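Local coordinates for protein CT296 (Chlamydia trachomatis, PDB 3QH6) that is of unknown function but is structurally similar to Fe(II) 2-oxoglutarate-dependent enzymes, at residues G25-S30 / K73-D78; K33-E38 / R63-V68; V90-D95 / L148-A153; C111-C116 / G125-G130. All blocks are in the same frame, centred on the assembly; numbering follows the deposited sequence.

Contact 1: residues G25-S30 / K73-D78; sequences GLAPVS and KRVRLD
With chi1 at -179°, V75 swings CG1 round beside its own carbonyl carbon and leaves CG2 beside its backbone N, and the two methyls take different partners in the segment 25-30. CG1 presses on the backbone oxygen of L26, with V75 CG1 only 3.1 Å from L26 O, a tight carbon-to-carbonyl contact. CG2 faces the next two residues: V75 CG2 lies 3.8 Å from P28 CD, the pyrrolidine and the valine sliding past each other in opposite directions, and 4.2 Å from A27 CB. L26 reaches over by another route. Its CG is likewise opposite the backbone N (chi1 -175°), which carries L26 CD2 to within 3.9 Å of L77 CD2, the two leucines crossing at a slant. Apart from the L26 carbonyl oxygen, the touching groups are hydrocarbon. Between V75 and L77 the chain turns at R76, whose positive phi makes it the C-prime residue of a Schellman motif: helix 66-75 ends here, R76 N bonding weakly to K73 O, and helix 77-85 starts at once. P28 is the N-cap of helix 29-42. L77 is the link to the sheet, resting on L148 and F150 of strand 145-151, and the A27 backbone is hydrogen-bonded to G123, just ahead of strand 125-128.

Contact 2: residues K33-E38 / R63-V68; sequences KQLEAE and RTLPGV
L35 comes first along helix 29-42 to touch the segment 63-68, and one methyl does nearly all its work. Its CG lies opposite the backbone N (chi1 -176°), which sends CD1 across to the first turn of helix 66-75. There L35 CD1 rests on the peptide link between G67 and V68, 4.0 Å from G67 C. The same methyl meets the V68 side chain, L35 CD1 to V68 CG2 being also 4.0 Å, and brushes L65 CD1 at 4.3 Å. The helices come close here, the CA atoms of L35 and G67 standing 5.9 Å apart; with no side chain on G67, the leucine methyl can settle directly against the backbone. E36, next along, directs its CB away from this interface, and its OE1 is hydrogen-bonded to T144 OG1 and S118 OG. One turn after L35, E38 takes over through its aliphatic base: E38 CB sits 3.9 Å from L65 CD1. L65 CD1 thus touches both L35 and E38, one turn apart on the helix. The contact joins the flank of helix 29-42 to the start of helix 66-75. L65 also packs on L39 of helix 29-42, and V68 continues inward to I146 and L148 of strand 145-151.

Contact 3: residues V90-D95 / L148-A153; sequences VALVRD and LRFSSA
L92 CD1 hangs over one face of the F150 ring, 4.3 Å above its plane and displaced toward the rim, and the same methyl touches L148 CB at 3.8 Å. L92 therefore bridges two alternate residues of strand 145-151. V90 meets the phenylalanine near its base, the two side chains crossing at about a right angle, with V90 CG2 3.7 Å from F150 CB. D95 adds only its CB, set against L148 CD2, since its carboxylate turns off to H62 ND1 and V61 N. These residues line the face packed against helices 66-75 and 77-85, where V68 and V72 meet L92 and F150 respectively. The backbones pair antiparallel at the edge of the five-stranded sheet, strand 91-98 being outermost within the chain. A91 and S151 bond each other through both N-H groups; then a beta bulge at V93 shifts the register by one. V93 N still bonds R149 O at 3.0 Å, almost straight at 171°, and R149 N donates to R94 O. The bulged V93 also turns both methyls to S151, CG1 and CG2 each 3.8 Å from S151 CB. On the sheet face away from the helices, R94 CB packs on R149 CG at 3.8 Å. R94 NE forms a salt bridge with D107, to which R149 NE makes only a long, weak ion pair; the R149 chain, bent at chi2 (-63°), sends NH1 to S112 OG and NH2 to L105 O.

Contact 4: residues C111-C116 / G125-G130; sequences CSVLLC and GLFFSG
F128 lays one face of its ring over S112, the serine CB standing 3.4 Å above the ring plane and displaced toward the rim, a CH-pi contact with 3.8 Å from S112 CB to the centroid. The two residues pair across an antiparallel beta hairpin, strands 111-116 and 125-128, in the middle of the sheet. At the edge of the same ring are L114 N and, in the plane, G130 O. Phenylalanine CG takes the tight position between backbone N and carbonyl carbon (chi1 65°), which folds the ring back over the neighbouring strand. F127 projects from the opposite face of the sheet. C111 SG lies at the edge of the F127 ring as a sulfur-aromatic contact, 5.5 Å from the centroid, and V113 CG2 comes in obliquely, 3.4 Å from F127 CD2, the two side chains running side by side in the same direction. S112 with F128 and L114 with L126 are the hydrogen-bonded pairs, each closed by two backbone bonds; the shortest is S112 N to F128 O at 2.7 Å. V113 faces F127, and L115 faces G125, as non-hydrogen-bonded pairs, and the G125 CA approaches L114 O to 3.0 Å in a CA-H...O contact. L114 and L126 lie on the same side of the sheet as S112 and F128, while F127 is buried under L80, A81 and L84 of helix 77-85. S112 OG is gripped by R149 NH1 and by a water 2.7 Å away, and that water donates a hydrogen bond to G130 O.

From the N terminus, the loop leading into helix 29-42 enters contact 1, which closes when the chain returns at the junction of helices 66-75 and 77-85. Contact 2 lies within that loop, tying the same helix 29-42 to the start of helix 66-75. Only afterwards does the chain open contact 3 at strand 91-98, which waits for strand 145-151 near the C-terminal end of the model; the hairpin of contact 4 forms inside that span. Contacts 3 and 4 share one sheet, because strand 145-151 sits beside strand 111-116. The loop before helix 29-42 also meets the hairpin, through L26 against G125 and F127 and A27 against L115.

Contact 1: residues G25-S30 / K73-D78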
# COMPACT_ATOMS: atom_id res chain seq x y z
N GLY A 25 10.86 1.11 3.50
CA GLY A 25 10.67 2.50 3.92
C GLY A 25 9.84 3.35 2.96
O GLY A 25 10.15 4.51 2.71
N LEU A 26 8.78 2.77 2.42
CA LEU A 26 7.92 3.49 1.48
C LEU A 26 7.18 4.63 2.18
O LEU A 26 7.07 5.72 1.64
CB LEU A 26 6.93 2.51 0.84
CG LEU A 26 6.00 3.03 -0.26
CD1 LEU A 26 6.81 3.61 -1.41
CD2 LEU A 26 5.10 1.91 -0.77
N ALA A 27 6.69 4.36 3.39
CA ALA A 27 5.90 5.31 4.15
C ALA A 27 6.53 5.48 5.53
O ALA A 27 7.07 4.51 6.06
CB ALA A 27 4.47 4.81 4.28
N PRO A 28 6.48 6.71 6.11
CA PRO A 28 7.08 6.96 7.42
C PRO A 28 6.52 6.02 8.46
O PRO A 28 5.31 5.88 8.58
CB PRO A 28 6.66 8.40 7.74
CG PRO A 28 6.34 9.02 6.42
CD PRO A 28 5.77 7.90 5.60
N VAL A 29 7.40 5.39 9.22
CA VAL A 29 6.98 4.38 10.19
C VAL A 29 6.04 4.93 11.26
O VAL A 29 5.16 4.22 11.73
CB VAL A 29 8.21 3.72 10.84
CG1 VAL A 29 7.82 3.02 12.16
CG2 VAL A 29 8.87 2.77 9.86
N SER A 30 6.21 6.21 11.64
CA SER A 30 5.38 6.83 12.67
C SER A 30 3.96 7.09 12.19
O SER A 30 3.01 6.94 12.95
CB SER A 30 6.02 8.14 13.15
OG SER A 30 6.45 8.92 12.05
N LYS A 73 -1.71 10.47 -0.03
CA LYS A 73 -1.38 11.76 -0.64
C LYS A 73 0.02 12.28 -0.28
O LYS A 73 0.71 12.86 -1.11
CB LYS A 73 -2.39 12.81 -0.21
CG LYS A 73 -3.84 12.52 -0.66
CD LYS A 73 -3.95 12.62 -2.16
CE LYS A 73 -5.39 12.83 -2.59
NZ LYS A 73 -6.13 11.55 -2.61
N ARG A 74 0.42 12.12 0.97
CA ARG A 74 1.68 12.71 1.41
C ARG A 74 2.85 11.84 1.03
O ARG A 74 3.98 12.32 0.95
CB ARG A 74 1.69 12.96 2.92
CG ARG A 74 0.60 13.94 3.38
CD ARG A 74 0.55 14.03 4.90
NE ARG A 74 1.79 14.64 5.42
CZ ARG A 74 2.29 14.41 6.62
NH1 ARG A 74 1.70 13.55 7.43
NH2 ARG A 74 3.39 15.05 7.01
N VAL A 75 2.60 10.56 0.79
CA VAL A 75 3.67 9.68 0.29
C VAL A 75 3.59 9.59 -1.24
O VAL A 75 4.49 9.07 -1.88
CB VAL A 75 3.62 8.30 0.97
CG1 VAL A 75 4.74 7.40 0.49
CG2 VAL A 75 3.73 8.50 2.49
N ARG A 76 2.52 10.16 -1.82
CA ARG A 76 2.31 10.19 -3.28
C ARG A 76 2.14 8.80 -3.89
O ARG A 76 2.51 8.57 -5.05
CB ARG A 76 3.43 10.95 -4.01
CG ARG A 76 3.69 12.32 -3.41
CD ARG A 76 4.79 13.05 -4.15
NE ARG A 76 4.43 13.43 -5.51
CZ ARG A 76 4.80 12.78 -6.62
NH1 ARG A 76 5.56 11.69 -6.55
NH2 ARG A 76 4.42 13.23 -7.81
N LEU A 77 1.56 7.89 -3.12
CA LEU A 77 1.27 6.54 -3.59
C LEU A 77 0.42 6.54 -4.86
O LEU A 77 0.59 5.67 -5.70
CB LEU A 77 0.53 5.72 -2.53
CG LEU A 77 1.31 5.48 -1.24
CD1 LEU A 77 0.54 4.55 -0.31
CD2 LEU A 77 2.71 4.91 -1.56
N ASP A 78 -0.50 7.50 -5.00
CA ASP A 78 -1.31 7.58 -6.23
C ASP A 78 -0.47 7.95 -7.45
O ASP A 78 -0.66 7.38 -8.54
CB ASP A 78 -2.51 8.54 -6.11
CG ASP A 78 -2.19 9.85 -5.38
OD1 ASP A 78 -1.01 10.15 -5.05
OD2 ASP A 78 -3.17 10.62 -5.13

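Contact 2: residues K33-E38 / R63-V68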
# COMPACT_ATOMS: atom_id res chain seq x y z
N LYS A 33 2.21 3.47 12.31
CA LYS A 33 1.78 3.08 13.66
C LYS A 33 0.61 3.91 14.19
O LYS A 33 -0.26 3.39 14.89
CB LYS A 33 2.95 3.23 14.65
CG LYS A 33 4.22 2.51 14.24
CD LYS A 33 4.04 1.00 14.19
CE LYS A 33 5.39 0.30 14.12
NZ LYS A 33 6.17 0.50 15.37
N GLN A 34 0.59 5.21 13.89
CA GLN A 34 -0.51 6.06 14.31
C GLN A 34 -1.81 5.58 13.67
O GLN A 34 -2.80 5.39 14.35
CB GLN A 34 -0.24 7.54 13.98
N LEU A 35 -1.80 5.36 12.36
CA LEU A 35 -2.95 4.79 11.65
C LEU A 35 -3.40 3.45 12.28
O LEU A 35 -4.58 3.26 12.57
CB LEU A 35 -2.60 4.56 10.16
CG LEU A 35 -3.73 4.06 9.25
CD1 LEU A 35 -4.90 5.03 9.28
CD2 LEU A 35 -3.28 3.85 7.83
N GLU A 36 -2.47 2.53 12.49
CA GLU A 36 -2.81 1.26 13.10
C GLU A 36 -3.47 1.42 14.49
O GLU A 36 -4.40 0.67 14.83
CB GLU A 36 -1.58 0.35 13.21
CG GLU A 36 -2.05 -1.09 13.49
CD GLU A 36 -0.96 -2.02 13.99
OE1 GLU A 36 -0.90 -3.16 13.46
OE2 GLU A 36 -0.20 -1.61 14.91
N ALA A 37 -3.00 2.37 15.29
CA ALA A 37 -3.56 2.57 16.63
C ALA A 37 -4.99 3.08 16.53
O ALA A 37 -5.86 2.64 17.27
CB ALA A 37 -2.68 3.51 17.45
N GLU A 38 -5.26 3.97 15.57
CA GLU A 38 -6.62 4.45 15.33
C GLU A 38 -7.53 3.35 14.81
O GLU A 38 -8.71 3.31 15.17
CB GLU A 38 -6.63 5.64 14.37
CG GLU A 38 -5.76 6.82 14.85
CD GLU A 38 -6.27 8.19 14.41
OE1 GLU A 38 -7.49 8.37 14.21
OE2 GLU A 38 -5.42 9.10 14.26
N ARG A 63 -12.89 5.68 4.60
CA ARG A 63 -14.12 6.47 4.79
C ARG A 63 -14.29 6.88 6.26
O ARG A 63 -15.14 7.73 6.59
CB ARG A 63 -15.34 5.65 4.34
CG ARG A 63 -15.40 5.38 2.84
CD ARG A 63 -16.66 4.59 2.49
NE ARG A 63 -17.88 5.39 2.67
CZ ARG A 63 -18.40 6.20 1.75
NH1 ARG A 63 -17.81 6.32 0.56
NH2 ARG A 63 -19.51 6.89 2.00
N THR A 64 -13.49 6.31 7.14
CA THR A 64 -13.68 6.57 8.57
C THR A 64 -12.52 7.29 9.23
O THR A 64 -12.71 7.96 10.25
CB THR A 64 -13.93 5.27 9.33
OG1 THR A 64 -15.17 4.71 8.86
CG2 THR A 64 -14.02 5.54 10.84
N LEU A 65 -11.34 7.17 8.65
CA LEU A 65 -10.13 7.77 9.24
C LEU A 65 -9.37 8.57 8.18
O LEU A 65 -9.07 8.03 7.11
CB LEU A 65 -9.20 6.66 9.73
CG LEU A 65 -9.78 5.66 10.73
CD1 LEU A 65 -8.70 4.73 11.24
CD2 LEU A 65 -10.43 6.42 11.88
N PRO A 66 -8.98 9.82 8.50
CA PRO A 66 -8.32 10.64 7.48
C PRO A 66 -6.89 10.17 7.22
O PRO A 66 -6.33 10.49 6.17
CB PRO A 66 -8.35 12.04 8.11
CG PRO A 66 -8.29 11.78 9.57
CD PRO A 66 -9.16 10.56 9.76
N GLY A 67 -6.33 9.38 8.13
CA GLY A 67 -4.95 8.93 8.02
C GLY A 67 -4.67 8.12 6.76
O GLY A 67 -3.53 8.11 6.29
N VAL A 68 -5.68 7.45 6.21
CA VAL A 68 -5.43 6.64 5.02
C VAL A 68 -5.15 7.54 3.85
O VAL A 68 -4.13 7.41 3.22
CB VAL A 68 -6.61 5.72 4.65
CG1 VAL A 68 -6.23 4.89 3.40
CG2 VAL A 68 -6.96 4.85 5.83

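Contact 3: residues V90-D95 / L148-A153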
# COMPACT_ATOMS: atom_id res chain seq x y z
N VAL A 90 -4.45 7.83 -11.25
CA VAL A 90 -5.25 6.86 -10.55
C VAL A 90 -5.65 7.49 -9.22
O VAL A 90 -5.07 8.53 -8.81
CB VAL A 90 -4.46 5.56 -10.29
CG1 VAL A 90 -3.86 5.01 -11.60
CG2 VAL A 90 -3.39 5.79 -9.23
N ALA A 91 -6.63 6.89 -8.55
CA ALA A 91 -7.09 7.37 -7.24
C ALA A 91 -7.46 6.20 -6.37
O ALA A 91 -7.79 5.15 -6.88
CB ALA A 91 -8.30 8.30 -7.41
N LEU A 92 -7.41 6.37 -5.06
CA LEU A 92 -7.82 5.32 -4.13
C LEU A 92 -9.32 5.09 -4.25
O LEU A 92 -10.09 6.03 -4.13
CB LEU A 92 -7.45 5.73 -2.70
CG LEU A 92 -7.80 4.70 -1.63
CD1 LEU A 92 -6.88 3.52 -1.71
CD2 LEU A 92 -7.71 5.33 -0.21
N VAL A 93 -9.74 3.84 -4.48
CA VAL A 93 -11.16 3.51 -4.64
C VAL A 93 -11.64 2.52 -3.56
O VAL A 93 -12.82 2.51 -3.22
CB VAL A 93 -11.48 2.96 -6.06
CG1 VAL A 93 -11.28 4.07 -7.10
CG2 VAL A 93 -10.64 1.68 -6.40
N ARG A 94 -10.75 1.69 -3.04
CA ARG A 94 -11.14 0.69 -2.05
C ARG A 94 -9.97 0.42 -1.15
O ARG A 94 -8.82 0.61 -1.57
CB ARG A 94 -11.53 -0.64 -2.74
CG ARG A 94 -12.85 -0.55 -3.52
CD ARG A 94 -13.18 -1.92 -4.19
NE ARG A 94 -12.26 -2.22 -5.28
CZ ARG A 94 -12.33 -1.67 -6.49
NH1 ARG A 94 -13.26 -0.77 -6.74
NH2 ARG A 94 -11.46 -1.99 -7.44
N ASP A 95 -10.21 -0.04 0.08
CA ASP A 95 -9.10 -0.50 0.90
C ASP A 95 -9.54 -1.63 1.85
O ASP A 95 -10.72 -1.91 1.99
CB ASP A 95 -8.46 0.68 1.63
CG ASP A 95 -9.25 1.12 2.81
OD1 ASP A 95 -9.63 0.25 3.62
OD2 ASP A 95 -9.48 2.34 2.93
N LEU A 148 -4.43 -1.19 -0.49
CA LEU A 148 -4.99 0.02 -1.08
C LEU A 148 -5.21 -0.27 -2.54
O LEU A 148 -4.28 -0.70 -3.20
CB LEU A 148 -3.97 1.16 -0.95
CG LEU A 148 -3.57 1.49 0.50
CD1 LEU A 148 -2.35 2.40 0.52
CD2 LEU A 148 -4.75 2.12 1.22
N ARG A 149 -6.41 -0.03 -3.05
CA ARG A 149 -6.70 -0.33 -4.43
C ARG A 149 -6.78 0.96 -5.22
O ARG A 149 -7.61 1.82 -4.92
CB ARG A 149 -8.04 -1.07 -4.55
CG ARG A 149 -8.21 -2.26 -3.61
CD ARG A 149 -7.17 -3.36 -3.90
NE ARG A 149 -7.54 -4.58 -3.18
CZ ARG A 149 -6.99 -5.76 -3.36
NH1 ARG A 149 -6.03 -5.90 -4.26
NH2 ARG A 149 -7.42 -6.82 -2.66
N PHE A 150 -6.03 1.06 -6.33
CA PHE A 150 -6.03 2.32 -7.09
C PHE A 150 -6.59 2.11 -8.48
O PHE A 150 -6.21 1.17 -9.14
CB PHE A 150 -4.60 2.89 -7.21
CG PHE A 150 -4.01 3.34 -5.90
CD1 PHE A 150 -4.22 4.63 -5.44
CD2 PHE A 150 -3.31 2.46 -5.10
CE1 PHE A 150 -3.69 5.05 -4.19
CE2 PHE A 150 -2.78 2.88 -3.88
CZ PHE A 150 -2.98 4.16 -3.43
N SER A 151 -7.46 3.02 -8.93
CA SER A 151 -8.13 2.81 -10.23
C SER A 151 -8.04 4.09 -11.08
O SER A 151 -8.11 5.22 -10.57
CB SER A 151 -9.60 2.42 -10.02
OG SER A 151 -10.28 2.22 -11.26
N SER A 152 -7.85 3.89 -12.38
CA SER A 152 -7.85 5.00 -13.33
C SER A 152 -9.29 5.24 -13.82
O SER A 152 -9.54 6.13 -14.64
CB SER A 152 -6.95 4.68 -14.53
OG SER A 152 -7.48 3.56 -15.27
N ALA A 153 -10.23 4.44 -13.32
CA ALA A 153 -11.63 4.57 -13.75
C ALA A 153 -12.28 5.72 -13.02
O ALA A 153 -12.35 6.82 -13.56
CB ALA A 153 -12.40 3.27 -13.50

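Contact 4: residues C111-C116 / G125-G130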
# COMPACT_ATOMS: atom_id res chain seq x y z
N CYS A 111 -3.82 -0.94 -10.05
CA CYS A 111 -2.62 -1.22 -9.23
C CYS A 111 -3.01 -1.28 -7.76
O CYS A 111 -3.78 -0.44 -7.31
CB CYS A 111 -1.57 -0.11 -9.41
SG CYS A 111 0.08 -0.55 -8.70
N SER A 112 -2.49 -2.25 -7.02
CA SER A 112 -2.69 -2.24 -5.57
C SER A 112 -1.40 -1.86 -4.82
O SER A 112 -0.28 -2.03 -5.34
CB SER A 112 -3.21 -3.60 -5.09
OG SER A 112 -4.46 -3.92 -5.69
N VAL A 113 -1.53 -1.40 -3.58
CA VAL A 113 -0.36 -1.23 -2.74
C VAL A 113 -0.65 -1.88 -1.42
O VAL A 113 -1.66 -1.58 -0.79
CB VAL A 113 -0.00 0.25 -2.52
CG1 VAL A 113 1.12 0.38 -1.45
CG2 VAL A 113 0.41 0.88 -3.83
N LEU A 114 0.23 -2.77 -0.99
CA LEU A 114 0.11 -3.36 0.34
C LEU A 114 1.08 -2.59 1.19
O LEU A 114 2.26 -2.57 0.91
CB LEU A 114 0.47 -4.87 0.29
CG LEU A 114 0.45 -5.70 1.58
CD1 LEU A 114 1.45 -5.18 2.62
CD2 LEU A 114 -0.92 -5.73 2.16
N LEU A 115 0.60 -1.92 2.22
CA LEU A 115 1.49 -1.17 3.10
C LEU A 115 1.49 -1.80 4.48
O LEU A 115 0.45 -1.95 5.09
CB LEU A 115 0.99 0.27 3.17
CG LEU A 115 1.79 1.28 3.98
CD1 LEU A 115 3.22 1.48 3.46
CD2 LEU A 115 1.02 2.55 3.90
N CYS A 116 2.65 -2.22 4.96
CA CYS A 116 2.70 -2.85 6.28
C CYS A 116 2.67 -1.75 7.38
O CYS A 116 3.37 -0.73 7.26
CB CYS A 116 3.93 -3.75 6.37
SG CYS A 116 4.07 -4.55 7.97
N GLY A 125 6.23 -1.23 1.59
CA GLY A 125 5.04 -1.36 0.75
C GLY A 125 5.33 -2.11 -0.54
O GLY A 125 6.42 -2.06 -1.07
N LEU A 126 4.32 -2.83 -1.03
CA LEU A 126 4.44 -3.62 -2.25
C LEU A 126 3.45 -3.08 -3.27
O LEU A 126 2.25 -3.04 -2.98
CB LEU A 126 4.13 -5.11 -1.93
CG LEU A 126 4.09 -6.13 -3.10
CD1 LEU A 126 5.47 -6.31 -3.73
CD2 LEU A 126 3.55 -7.48 -2.64
N PHE A 127 3.92 -2.62 -4.43
CA PHE A 127 3.01 -2.27 -5.52
C PHE A 127 2.83 -3.55 -6.34
O PHE A 127 3.81 -4.22 -6.64
CB PHE A 127 3.58 -1.25 -6.48
CG PHE A 127 3.75 0.14 -5.87
CD1 PHE A 127 4.86 0.43 -5.08
CD2 PHE A 127 2.82 1.15 -6.15
CE1 PHE A 127 5.07 1.72 -4.56
CE2 PHE A 127 3.00 2.45 -5.62
CZ PHE A 127 4.11 2.73 -4.83
N PHE A 128 1.61 -3.86 -6.77
CA PHE A 128 1.43 -5.05 -7.60
C PHE A 128 0.11 -4.94 -8.34
O PHE A 128 -0.75 -4.15 -7.98
CB PHE A 128 1.41 -6.33 -6.73
CG PHE A 128 0.22 -6.42 -5.76
CD1 PHE A 128 -0.91 -7.18 -6.08
CD2 PHE A 128 0.25 -5.77 -4.52
CE1 PHE A 128 -1.98 -7.27 -5.20
CE2 PHE A 128 -0.82 -5.84 -3.64
CZ PHE A 128 -1.94 -6.60 -3.98
N SER A 129 -0.08 -5.77 -9.37
CA SER A 129 -1.41 -5.83 -9.95
C SER A 129 -1.89 -7.26 -9.97
O SER A 129 -1.11 -8.17 -9.90
CB SER A 129 -1.46 -5.15 -11.33
OG SER A 129 -1.07 -6.01 -12.36
N GLY A 130 -3.19 -7.43 -10.05
CA GLY A 130 -3.76 -8.78 -10.01
C GLY A 130 -3.71 -9.41 -8.62
O GLY A 130 -3.80 -8.73 -7.62
O HOH W 1 -4.16 -5.77 -7.63